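Local coordinates for protein nadb-ler3 (Gallus gallus, PDB 3WXB) that reduces carbonyl compounds with NADPH or NADH as the coenzyme, as a member of the short-chain dehydrogenase/reductase family, at residues 224-229 and 252-257; 43-48 and 246-251; 174-179 and 210-215. One frame throughout, in Å; residues are numbered along the deposited sequence.

Interaction 1 (224-229 and 252-257). With NDP (NADPH dihydro-nicotinamide-adenine-dinucleotide phosphate), chain C.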
loop_
_atom_site.group_PDB
_atom_site.type_symbol
_atom_site.label_atom_id
_atom_site.label_comp_id
_atom_site.label_asym_id
_atom_site.label_seq_id
_atom_site.Cartn_x
_atom_site.Cartn_y
_atom_site.Cartn_z
ATOM N N VAL A 224 -1.199 15.687 -0.164
ATOM C CA VAL A 224 -0.550 15.416 1.116
ATOM C C VAL A 224 -1.313 14.279 1.823
ATOM O O VAL A 224 -2.504 14.139 1.573
ATOM C CB VAL A 224 -0.517 16.645 2.050
ATOM C CG1 VAL A 224 -1.936 17.056 2.557
ATOM C CG2 VAL A 224 0.428 16.398 3.225
ATOM N N ALA A 225 -0.624 13.498 2.652
ATOM C CA ALA A 225 -1.238 12.417 3.450
ATOM C C ALA A 225 -1.197 12.920 4.876
ATOM O O ALA A 225 -0.118 13.385 5.304
ATOM C CB ALA A 225 -0.357 11.141 3.347
ATOM N N LEU A 226 -2.298 12.829 5.625
ATOM C CA LEU A 226 -2.320 13.207 7.041
ATOM C C LEU A 226 -2.655 12.057 7.979
ATOM O O LEU A 226 -3.585 11.266 7.716
ATOM C CB LEU A 226 -3.400 14.281 7.289
ATOM C CG LEU A 226 -3.267 15.607 6.523
ATOM C CD1 LEU A 226 -4.347 16.605 6.932
ATOM C CD2 LEU A 226 -1.889 16.168 6.717
ATOM N N HIS A 227 -1.939 11.969 9.071
ATOM C CA HIS A 227 -2.347 11.129 10.165
ATOM C C HIS A 227 -3.110 11.993 11.149
ATOM O O HIS A 227 -2.549 12.990 11.629
ATOM C CB HIS A 227 -1.102 10.545 10.857
ATOM C CG HIS A 227 -1.429 9.757 12.082
ATOM N ND1 HIS A 227 -2.327 8.698 12.052
ATOM C CD2 HIS A 227 -1.041 9.894 13.372
ATOM C CE1 HIS A 227 -2.465 8.220 13.280
ATOM N NE2 HIS A 227 -1.695 8.921 14.097
ATOM N N PRO A 228 -4.386 11.639 11.464
ATOM C CA PRO A 228 -5.311 12.441 12.278
ATOM C C PRO A 228 -5.101 12.225 13.729
ATOM O O PRO A 228 -5.728 12.874 14.535
ATOM C CB PRO A 228 -6.691 11.950 11.834
ATOM C CG PRO A 228 -6.432 10.515 11.450
ATOM C CD PRO A 228 -5.085 10.469 10.832
ATOM N N GLY A 229 -4.189 11.342 14.073
ATOM C CA GLY A 229 -3.972 11.018 15.461
ATOM C C GLY A 229 -4.788 9.745 15.775
ATOM O O GLY A 229 -5.366 9.151 14.888
ATOM N N GLY A 252 -9.353 20.202 14.082
ATOM C CA GLY A 252 -8.891 21.616 14.272
ATOM C C GLY A 252 -7.408 21.652 13.976
ATOM O O GLY A 252 -6.943 22.543 13.279
ATOM N N GLY A 253 -6.669 20.642 14.451
ATOM C CA GLY A 253 -5.247 20.517 14.145
ATOM C C GLY A 253 -4.977 20.355 12.653
ATOM O O GLY A 253 -4.147 21.107 12.081
ATOM N N MET A 254 -5.641 19.369 11.999
ATOM C CA MET A 254 -5.423 19.158 10.574
ATOM C C MET A 254 -5.678 20.390 9.710
ATOM O O MET A 254 -5.026 20.611 8.677
ATOM C CB MET A 254 -6.231 17.929 10.032
ATOM C CG MET A 254 -5.587 16.554 10.560
ATOM S SD MET A 254 -6.475 15.176 9.795
ATOM C CE MET A 254 -8.023 15.224 10.754
ATOM N N LEU A 255 -6.684 21.159 10.076
ATOM C CA LEU A 255 -7.003 22.297 9.265
ATOM C C LEU A 255 -5.912 23.386 9.460
ATOM O O LEU A 255 -5.577 24.076 8.515
ATOM C CB LEU A 255 -8.427 22.815 9.646
ATOM C CG LEU A 255 -9.616 22.011 9.076
ATOM C CD1 LEU A 255 -9.508 21.719 7.595
ATOM C CD2 LEU A 255 -9.562 20.684 9.699
ATOM N N LYS A 256 -5.378 23.532 10.671
ATOM C CA LYS A 256 -4.224 24.465 10.881
ATOM C C LYS A 256 -3.009 24.021 10.037
ATOM O O LYS A 256 -2.405 24.817 9.266
ATOM C CB LYS A 256 -3.905 24.540 12.380
ATOM C CG LYS A 256 -4.793 25.664 13.076
ATOM C CD LYS A 256 -5.183 25.544 14.506
ATOM C CE LYS A 256 -4.306 24.765 15.398
ATOM N NZ LYS A 256 -5.104 24.755 16.696
ATOM N N VAL A 257 -2.725 22.706 10.084
ATOM C CA VAL A 257 -1.706 22.120 9.223
ATOM C C VAL A 257 -1.946 22.496 7.806
ATOM O O VAL A 257 -1.032 23.074 7.166
ATOM C CB VAL A 257 -1.581 20.561 9.357
ATOM C CG1 VAL A 257 -0.553 20.040 8.249
ATOM C CG2 VAL A 257 -1.145 20.233 10.723
HETATM P PA NDP C . -15.372 5.935 11.184
HETATM O O1A NDP C . -15.407 4.443 11.136
HETATM O O2A NDP C . -15.842 6.548 12.361
HETATM O O5B NDP C . -16.115 6.544 10.039
HETATM C C5B NDP C . -15.982 5.928 8.726
HETATM C C4B NDP C . -16.621 6.841 7.739
HETATM O O4B NDP C . -16.275 6.423 6.307
HETATM C C3B NDP C . -18.167 6.799 7.787
HETATM O O3B NDP C . -18.612 8.109 7.238
HETATM C C2B NDP C . -18.484 5.703 6.754
HETATM O O2B NDP C . -19.830 5.756 6.234
HETATM C C1B NDP C . -17.480 6.059 5.622
HETATM N N9A NDP C . -17.254 4.817 4.707
HETATM C C8A NDP C . -16.715 3.604 4.985
HETATM N N7A NDP C . -16.769 2.852 3.869
HETATM C C5A NDP C . -17.451 3.519 2.952
HETATM C C6A NDP C . -17.793 3.222 1.687
HETATM N N6A NDP C . -17.473 2.013 1.191
HETATM N N1A NDP C . -18.434 4.129 0.929
HETATM C C2A NDP C . -18.706 5.379 1.425
HETATM N N3A NDP C . -18.368 5.662 2.741
HETATM C C4A NDP C . -17.715 4.748 3.452
HETATM O O3 NDP C . -13.794 6.261 10.868
HETATM P PN NDP C . -13.026 7.595 11.361
HETATM O O1N NDP C . -12.341 7.270 12.606
HETATM O O2N NDP C . -13.893 8.783 11.245
HETATM O O5D NDP C . -11.898 7.582 10.183
HETATM C C5D NDP C . -11.900 8.449 9.031
HETATM C C4D NDP C . -10.529 8.327 8.348
HETATM O O4D NDP C . -9.510 8.598 9.298
HETATM C C3D NDP C . -10.318 6.846 7.921
HETATM O O3D NDP C . -9.697 6.914 6.642
HETATM C C2D NDP C . -9.402 6.274 8.925
HETATM O O2D NDP C . -8.616 5.213 8.388
HETATM C C1D NDP C . -8.559 7.471 9.294
HETATM N N1N NDP C . -7.920 7.294 10.624
HETATM C C2N NDP C . -8.655 7.184 11.814
HETATM C C3N NDP C . -7.998 7.023 13.038
HETATM C C7N NDP C . -8.686 6.966 14.264
HETATM O O7N NDP C . -8.049 6.790 15.304
HETATM N N7N NDP C . -10.028 7.238 14.249
HETATM C C4N NDP C . -6.592 6.915 13.073
HETATM C C5N NDP C . -5.823 7.006 11.906
HETATM C C6N NDP C . -6.467 7.167 10.668
HETATM P P2B NDP C . -21.026 4.855 6.935
HETATM O O1X NDP C . -21.881 4.779 5.741
HETATM O O2X NDP C . -21.409 5.702 8.074
HETATM O O3X NDP C . -20.366 3.567 7.282
#

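Interaction 2 (43-48 and 246-251)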
loop_
_atom_site.group_PDB
_atom_site.type_symbol
_atom_site.label_atom_id
_atom_site.label_comp_id
_atom_site.label_asym_id
_atom_site.label_seq_id
_atom_site.Cartn_x
_atom_site.Cartn_y
_atom_site.Cartn_z
ATOM N N VAL A 43 -16.563 18.588 8.225
ATOM C CA VAL A 43 -17.717 19.401 7.743
ATOM C C VAL A 43 -18.049 20.539 8.692
ATOM O O VAL A 43 -18.156 21.705 8.243
ATOM C CB VAL A 43 -18.948 18.529 7.362
ATOM C CG1 VAL A 43 -20.220 19.393 7.198
ATOM C CG2 VAL A 43 -18.611 17.815 6.028
ATOM N N GLN A 44 -18.183 20.216 9.969
ATOM C CA GLN A 44 -18.489 21.204 11.004
ATOM C C GLN A 44 -17.401 22.307 11.094
ATOM O O GLN A 44 -17.692 23.492 11.274
ATOM C CB GLN A 44 -18.593 20.510 12.371
ATOM C CG GLN A 44 -19.719 19.408 12.471
ATOM C CD GLN A 44 -19.631 18.634 13.717
ATOM O OE1 GLN A 44 -18.522 18.314 14.211
ATOM N NE2 GLN A 44 -20.798 18.307 14.284
ATOM N N HIS A 45 -16.129 21.895 11.031
ATOM C CA HIS A 45 -15.029 22.859 11.122
ATOM C C HIS A 45 -14.921 23.707 9.886
ATOM O O HIS A 45 -14.631 24.948 9.983
ATOM C CB HIS A 45 -13.704 22.157 11.482
ATOM C CG HIS A 45 -13.607 21.804 12.932
ATOM N ND1 HIS A 45 -12.696 22.389 13.787
ATOM C CD2 HIS A 45 -14.301 20.913 13.678
ATOM C CE1 HIS A 45 -12.834 21.870 15.003
ATOM N NE2 HIS A 45 -13.810 20.978 14.960
ATOM N N LEU A 46 -15.159 23.090 8.722
ATOM C CA LEU A 46 -15.148 23.853 7.471
ATOM C C LEU A 46 -16.255 24.897 7.460
ATOM O O LEU A 46 -16.064 26.011 6.937
ATOM C CB LEU A 46 -15.325 22.973 6.250
ATOM C CG LEU A 46 -14.153 22.401 5.406
ATOM C CD1 LEU A 46 -12.738 22.961 5.675
ATOM C CD2 LEU A 46 -14.175 20.863 5.297
ATOM N N LEU A 47 -17.417 24.520 8.002
ATOM C CA LEU A 47 -18.554 25.451 8.011
ATOM C C LEU A 47 -18.295 26.607 8.948
ATOM O O LEU A 47 -18.760 27.701 8.693
ATOM C CB LEU A 47 -19.866 24.715 8.339
ATOM C CG LEU A 47 -20.319 23.722 7.257
ATOM C CD1 LEU A 47 -21.401 22.758 7.816
ATOM C CD2 LEU A 47 -20.814 24.456 6.027
ATOM N N ALA A 48 -17.573 26.338 10.032
ATOM C CA ALA A 48 -17.240 27.306 11.050
ATOM C C ALA A 48 -15.963 28.155 10.748
ATOM O O ALA A 48 -15.439 28.809 11.656
ATOM C CB ALA A 48 -17.075 26.584 12.375
ATOM N N THR A 246 -9.748 14.076 20.540
ATOM C CA THR A 246 -11.135 14.179 20.127
ATOM C C THR A 246 -11.128 14.557 18.642
ATOM O O THR A 246 -10.117 14.998 18.112
ATOM C CB THR A 246 -11.876 15.296 20.972
ATOM O OG1 THR A 246 -11.252 16.556 20.707
ATOM C CG2 THR A 246 -11.829 14.987 22.545
ATOM N N VAL A 247 -12.269 14.379 17.989
ATOM C CA VAL A 247 -12.486 14.753 16.626
ATOM C C VAL A 247 -12.219 16.247 16.475
ATOM O O VAL A 247 -11.620 16.683 15.456
ATOM C CB VAL A 247 -13.952 14.423 16.233
ATOM C CG1 VAL A 247 -14.380 15.173 15.015
ATOM C CG2 VAL A 247 -14.120 12.889 16.024
ATOM N N ASP A 248 -12.622 17.036 17.480
ATOM C CA ASP A 248 -12.432 18.493 17.381
ATOM C C ASP A 248 -10.956 18.845 17.381
ATOM O O ASP A 248 -10.508 19.698 16.599
ATOM C CB ASP A 248 -13.186 19.270 18.476
ATOM C CG ASP A 248 -14.697 19.342 18.190
ATOM O OD1 ASP A 248 -15.100 19.545 17.019
ATOM O OD2 ASP A 248 -15.471 19.197 19.140
ATOM N N GLU A 249 -10.206 18.164 18.236
ATOM C CA GLU A 249 -8.758 18.399 18.360
ATOM C C GLU A 249 -8.035 17.939 17.092
ATOM O O GLU A 249 -7.163 18.624 16.555
ATOM C CB GLU A 249 -8.211 17.625 19.555
ATOM C CG GLU A 249 -8.550 18.231 20.955
ATOM C CD GLU A 249 -8.215 17.285 22.100
ATOM O OE1 GLU A 249 -8.127 16.040 21.909
ATOM O OE2 GLU A 249 -8.041 17.779 23.230
ATOM N N SER A 250 -8.425 16.751 16.604
ATOM C CA SER A 250 -7.785 16.157 15.432
ATOM C C SER A 250 -8.107 17.042 14.236
ATOM O O SER A 250 -7.205 17.456 13.517
ATOM C CB SER A 250 -8.287 14.701 15.210
ATOM O OG SER A 250 -8.014 14.301 13.864
ATOM N N VAL A 251 -9.385 17.312 13.961
ATOM C CA VAL A 251 -9.652 18.138 12.802
ATOM C C VAL A 251 -9.252 19.602 12.896
ATOM O O VAL A 251 -8.886 20.158 11.893
ATOM C CB VAL A 251 -11.015 17.925 12.037
ATOM C CG1 VAL A 251 -11.753 16.596 12.348
ATOM C CG2 VAL A 251 -11.823 19.153 11.873
#

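Interaction 3 (174-179 and 210-215). With NDP (NADPH dihydro-nicotinamide-adenine-dinucleotide phosphate), chain C; EDO (1,2-ethanediol), chain D.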
loop_
_atom_site.group_PDB
_atom_site.type_symbol
_atom_site.label_atom_id
_atom_site.label_comp_id
_atom_site.label_asym_id
_atom_site.label_seq_id
_atom_site.Cartn_x
_atom_site.Cartn_y
_atom_site.Cartn_z
ATOM N N ILE A 174 -5.454 17.772 -2.918
ATOM C CA ILE A 174 -6.007 16.497 -2.536
ATOM C C ILE A 174 -5.408 16.129 -1.189
ATOM O O ILE A 174 -4.233 16.103 -1.026
ATOM C CB ILE A 174 -5.692 15.407 -3.577
ATOM C CG1 ILE A 174 -6.353 15.707 -4.908
ATOM C CG2 ILE A 174 -6.084 14.049 -3.067
ATOM C CD1 ILE A 174 -5.735 15.059 -6.040
ATOM N N ILE A 175 -6.259 15.877 -0.238
ATOM C CA ILE A 175 -5.871 15.502 1.067
ATOM C C ILE A 175 -6.277 14.033 1.293
ATOM O O ILE A 175 -7.415 13.718 1.275
ATOM C CB ILE A 175 -6.547 16.373 2.143
ATOM C CG1 ILE A 175 -6.448 17.845 1.800
ATOM C CG2 ILE A 175 -6.031 16.065 3.511
ATOM C CD1 ILE A 175 -5.088 18.232 1.317
ATOM N N ASN A 176 -5.315 13.166 1.502
ATOM C CA ASN A 176 -5.593 11.782 1.836
ATOM C C ASN A 176 -5.448 11.468 3.307
ATOM O O ASN A 176 -4.375 11.574 3.825
ATOM C CB ASN A 176 -4.753 10.869 0.981
ATOM C CG ASN A 176 -5.106 10.966 -0.438
ATOM O OD1 ASN A 176 -6.230 11.113 -0.755
ATOM N ND2 ASN A 176 -4.141 10.938 -1.287
ATOM N N ILE A 177 -6.537 11.090 3.977
ATOM C CA ILE A 177 -6.440 10.827 5.410
ATOM C C ILE A 177 -5.868 9.400 5.604
ATOM O O ILE A 177 -6.594 8.394 5.393
ATOM C CB ILE A 177 -7.783 10.963 6.132
ATOM C CG1 ILE A 177 -8.440 12.311 5.801
ATOM C CG2 ILE A 177 -7.584 10.742 7.675
ATOM C CD1 ILE A 177 -7.554 13.570 6.271
ATOM N N SER A 178 -4.628 9.317 6.078
ATOM C CA SER A 178 -3.903 8.071 6.130
ATOM C C SER A 178 -3.728 7.732 7.598
ATOM O O SER A 178 -4.511 8.200 8.420
ATOM C CB SER A 178 -2.568 8.249 5.409
ATOM O OG SER A 178 -1.863 7.025 5.235
ATOM N N SER A 179 -2.685 7.001 7.958
ATOM C CA SER A 179 -2.489 6.575 9.340
ATOM C C SER A 179 -1.039 6.178 9.527
ATOM O O SER A 179 -0.438 5.582 8.629
ATOM C CB SER A 179 -3.333 5.320 9.666
ATOM O OG SER A 179 -3.137 5.021 11.031
ATOM N N ARG A 210 2.111 10.222 -2.744
ATOM C CA ARG A 210 3.391 10.530 -3.345
ATOM C C ARG A 210 3.298 10.616 -4.884
ATOM O O ARG A 210 3.721 11.587 -5.465
ATOM C CB ARG A 210 4.432 9.502 -2.909
ATOM C CG ARG A 210 5.867 9.935 -2.940
ATOM C CD ARG A 210 6.065 10.962 -1.911
ATOM N NE ARG A 210 7.402 11.140 -1.401
ATOM C CZ ARG A 210 8.483 11.309 -2.130
ATOM N NH1 ARG A 210 8.414 11.247 -3.433
ATOM N NH2 ARG A 210 9.654 11.516 -1.554
ATOM N N CYS A 211 2.759 9.575 -5.522
ATOM C CA CYS A 211 2.644 9.563 -6.963
ATOM C C CYS A 211 1.779 10.736 -7.456
ATOM O O CYS A 211 2.087 11.325 -8.498
ATOM C CB CYS A 211 2.051 8.219 -7.515
ATOM S SG CYS A 211 3.180 6.831 -7.149
ATOM N N GLN A 212 0.666 10.986 -6.781
ATOM C CA GLN A 212 -0.219 12.095 -7.115
ATOM C C GLN A 212 0.578 13.420 -7.015
ATOM O O GLN A 212 0.486 14.266 -7.899
ATOM C CB GLN A 212 -1.405 12.111 -6.157
ATOM C CG GLN A 212 -2.460 11.009 -6.393
ATOM C CD GLN A 212 -3.614 11.031 -5.398
ATOM O OE1 GLN A 212 -4.789 10.844 -5.772
ATOM N NE2 GLN A 212 -3.322 11.231 -4.188
ATOM N N SER A 213 1.338 13.589 -5.961
ATOM C CA SER A 213 2.075 14.864 -5.840
ATOM C C SER A 213 2.988 15.075 -7.059
ATOM O O SER A 213 3.091 16.201 -7.611
ATOM C CB SER A 213 2.889 14.956 -4.535
ATOM O OG SER A 213 4.075 14.147 -4.638
ATOM N N MET A 214 3.592 13.982 -7.520
ATOM C CA MET A 214 4.530 14.077 -8.622
ATOM C C MET A 214 3.809 14.327 -9.933
ATOM O O MET A 214 4.205 15.222 -10.662
ATOM C CB MET A 214 5.407 12.814 -8.731
ATOM C CG MET A 214 6.327 12.629 -7.571
ATOM S SD MET A 214 7.739 13.775 -7.779
ATOM C CE MET A 214 8.593 13.006 -9.162
ATOM N N GLY A 215 2.797 13.509 -10.233
ATOM C CA GLY A 215 2.113 13.545 -11.533
ATOM C C GLY A 215 1.170 14.738 -11.654
ATOM O O GLY A 215 0.900 15.185 -12.768
HETATM P PA NDP C . -15.372 5.935 11.184
HETATM O O1A NDP C . -15.407 4.443 11.136
HETATM O O2A NDP C . -15.842 6.548 12.361
HETATM O O5B NDP C . -16.115 6.544 10.039
HETATM C C5B NDP C . -15.982 5.928 8.726
HETATM C C4B NDP C . -16.621 6.841 7.739
HETATM O O4B NDP C . -16.275 6.423 6.307
HETATM C C3B NDP C . -18.167 6.799 7.787
HETATM O O3B NDP C . -18.612 8.109 7.238
HETATM C C2B NDP C . -18.484 5.703 6.754
HETATM O O2B NDP C . -19.830 5.756 6.234
HETATM C C1B NDP C . -17.480 6.059 5.622
HETATM N N9A NDP C . -17.254 4.817 4.707
HETATM C C8A NDP C . -16.715 3.604 4.985
HETATM N N7A NDP C . -16.769 2.852 3.869
HETATM C C5A NDP C . -17.451 3.519 2.952
HETATM C C6A NDP C . -17.793 3.222 1.687
HETATM N N6A NDP C . -17.473 2.013 1.191
HETATM N N1A NDP C . -18.434 4.129 0.929
HETATM C C2A NDP C . -18.706 5.379 1.425
HETATM N N3A NDP C . -18.368 5.662 2.741
HETATM C C4A NDP C . -17.715 4.748 3.452
HETATM O O3 NDP C . -13.794 6.261 10.868
HETATM P PN NDP C . -13.026 7.595 11.361
HETATM O O1N NDP C . -12.341 7.270 12.606
HETATM O O2N NDP C . -13.893 8.783 11.245
HETATM O O5D NDP C . -11.898 7.582 10.183
HETATM C C5D NDP C . -11.900 8.449 9.031
HETATM C C4D NDP C . -10.529 8.327 8.348
HETATM O O4D NDP C . -9.510 8.598 9.298
HETATM C C3D NDP C . -10.318 6.846 7.921
HETATM O O3D NDP C . -9.697 6.914 6.642
HETATM C C2D NDP C . -9.402 6.274 8.925
HETATM O O2D NDP C . -8.616 5.213 8.388
HETATM C C1D NDP C . -8.559 7.471 9.294
HETATM N N1N NDP C . -7.920 7.294 10.624
HETATM C C2N NDP C . -8.655 7.184 11.814
HETATM C C3N NDP C . -7.998 7.023 13.038
HETATM C C7N NDP C . -8.686 6.966 14.264
HETATM O O7N NDP C . -8.049 6.790 15.304
HETATM N N7N NDP C . -10.028 7.238 14.249
HETATM C C4N NDP C . -6.592 6.915 13.073
HETATM C C5N NDP C . -5.823 7.006 11.906
HETATM C C6N NDP C . -6.467 7.167 10.668
HETATM P P2B NDP C . -21.026 4.855 6.935
HETATM O O1X NDP C . -21.881 4.779 5.741
HETATM O O2X NDP C . -21.409 5.702 8.074
HETATM O O3X NDP C . -20.366 3.567 7.282
HETATM C C1 EDO D . -6.696 3.297 13.746
HETATM O O1 EDO D . -6.641 2.009 14.434
HETATM C C2 EDO D . -5.270 3.860 13.671
HETATM O O2 EDO D . -5.156 4.087 12.238
#

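Interaction 1 (224-229 and 252-257)
Met254 of helix 247-260 reaches across to Leu226 and Pro228, where strand 222-227 of the Rossmann-fold sheet runs out into the His-Pro-Gly turn beside the nicotinamide. The contact is wholly apolar. Met254 leaves the helix with CG anti to its own carbonyl carbon (chi1 -72°), runs straight to SD, then turns sharply at chi3 (-75°). The straight part crosses Leu226, whose CD1 lies 3.8 Å from Met254 CG; the bend carries the methyl to the proline, with Met254 CE 3.7 Å from Pro228 CB. One turn on, Val257 CG1 adds a looser contact, 4.4 Å from Leu226 CD2. An unbranched, flexible methionine can reach both leucine and proline from one position on the helix. Ile38, Phe42, Ile177 and Trp272 also touch its side chain. Cutting Met254 back to an alanine removes CG, SD and CE, and is likely to leave Leu226 CD1 and the ring of Pro228 without the partner that packs against them.

That ring faces two ways: Pro228 CB meets the methionine, while Pro228 CG lies 3.4 Å from C6N of the nicotinamide of NADPH, so the rigid pyrrolidine is wedged between protein core and coenzyme. His227 points to the other side of the strand from Leu226, and its CE1 approaches NADPH C5N obliquely at 3.8 Å. Gly229 has a positive phi at which a beta carbon would collide with the preceding carbonyl oxygen. Its own backbone N sits over the centre of the His227 ring, and Gly229 O comes to 3.1 Å from NADPH C4N, the ring carbon that carries the hydride.

Interaction 2 (43-48 and 246-251)
His45 of helix 37-47 meets helix 247-260 through both the edge and one face of its ring. Its CG stands anti to the carbonyl carbon (chi1 -77°), which swings the ring out toward that helix. At the edge, His45 NE2 donates a nearly straight hydrogen bond to Asp248 OD1 at 2.8 Å. The oxygen lies in the plane of the imidazole, but is met on its anti side, with the carboxylate plane turned 43° from that of the ring. Val251, one helical turn beyond Asp248, lays CG2 over the face but displaced toward the rim, a CH-pi contact with Val251 CG2 3.4 Å from His45 CG. Val251 chi1 (-17°) is close to eclipsed, consistent with crowding against the ring. Histidine suits a place polar at its rim and apolar at its face, and the aspartate would tend to favour a proton on NE2 and perhaps raise the ring's pKa.

One shell further out, a capping box fixes the start of helix 247-260: Glu249 N donates to Thr246 OG1 at 3.1 Å, and Thr246 N to Glu249 OE1 at 2.9 Å. Ser250 OG, bonded to Pro228 O, ties the same turn to the loop that follows strand 222-227. Such packing pairs the helix that follows the first strand with the helix that follows strand 222-227, on one side of the Rossmann-fold sheet of short-chain dehydrogenases.

Interaction 3 (174-179 and 210-215)
On the sheet flank that leads into the nicotinamide pocket, Asn176 and Ile174 of strand 173-177 face Gln212 of helix 196-216. The glutamine reaches them on an extended chain, chi2 179°, that spans the gap between helix and strand. Its terminal amide lies nearly coplanar with that of Asn176, the planes 16° apart, and beside the CG2 methyl of Ile174. The terminal nitrogens as modelled, Asn176 ND2 and Gln212 NE2, lie 3.0 Å apart. Buried amides need polar partners, and Asn176 has them outside the pair: its ND2 donates to Thr209 OG1, and its OD1 accepts from Asn115 ND2 of the adjoining strand, which fixes which way its amide is turned. The helix is the connection of a beta-alpha-beta unit, leading from strand 173-177 to its parallel neighbour 222-227. It also borders the second subunit: Leu187 of that subunit packs on Arg210 and Met214, and Ile125 of it on Gln212. Within the helix, Ser213 OG donates to Arg210 O at 2.7 Å, sharing that oxygen with Met214 N.

At its carboxyl end the strand opens into the coenzyme site. Ile177 CG2 comes to 3.3 Å from O4D of the NADPH ribose, and Ser178 O lies 3.2 Å from C6N of the nicotinamide. Ser179 OG is hydrogen-bonded at 2.5 Å to O2 of an ethanediol, probably from the crystallisation liquor, which is also bonded to Tyr198 OH.

How the interactions relate
Interactions 1 and 3 pack helices on the parallel Rossmann-fold sheet; interaction 2 packs two helices on each other. Interactions 1 and 3 have centres 13 Å apart and lie on neighbouring strands, 222-227 and 173-177, whose carboxyl ends both touch NADPH; along the chain interaction 3 closes before interaction 1 opens. Interactions 1 and 2, 11 Å between centres, use successive turns of helix 247-260, and their segments alternate in sequence. Interactions 2 and 3 have centres 21 Å apart, nearest atoms about 7 Å, and in sequence interaction 3 falls between the two segments of interaction 2. Interaction 2 thus joins the N-terminal and C-terminal parts of the fold, while interactions 1 and 3 line the coenzyme.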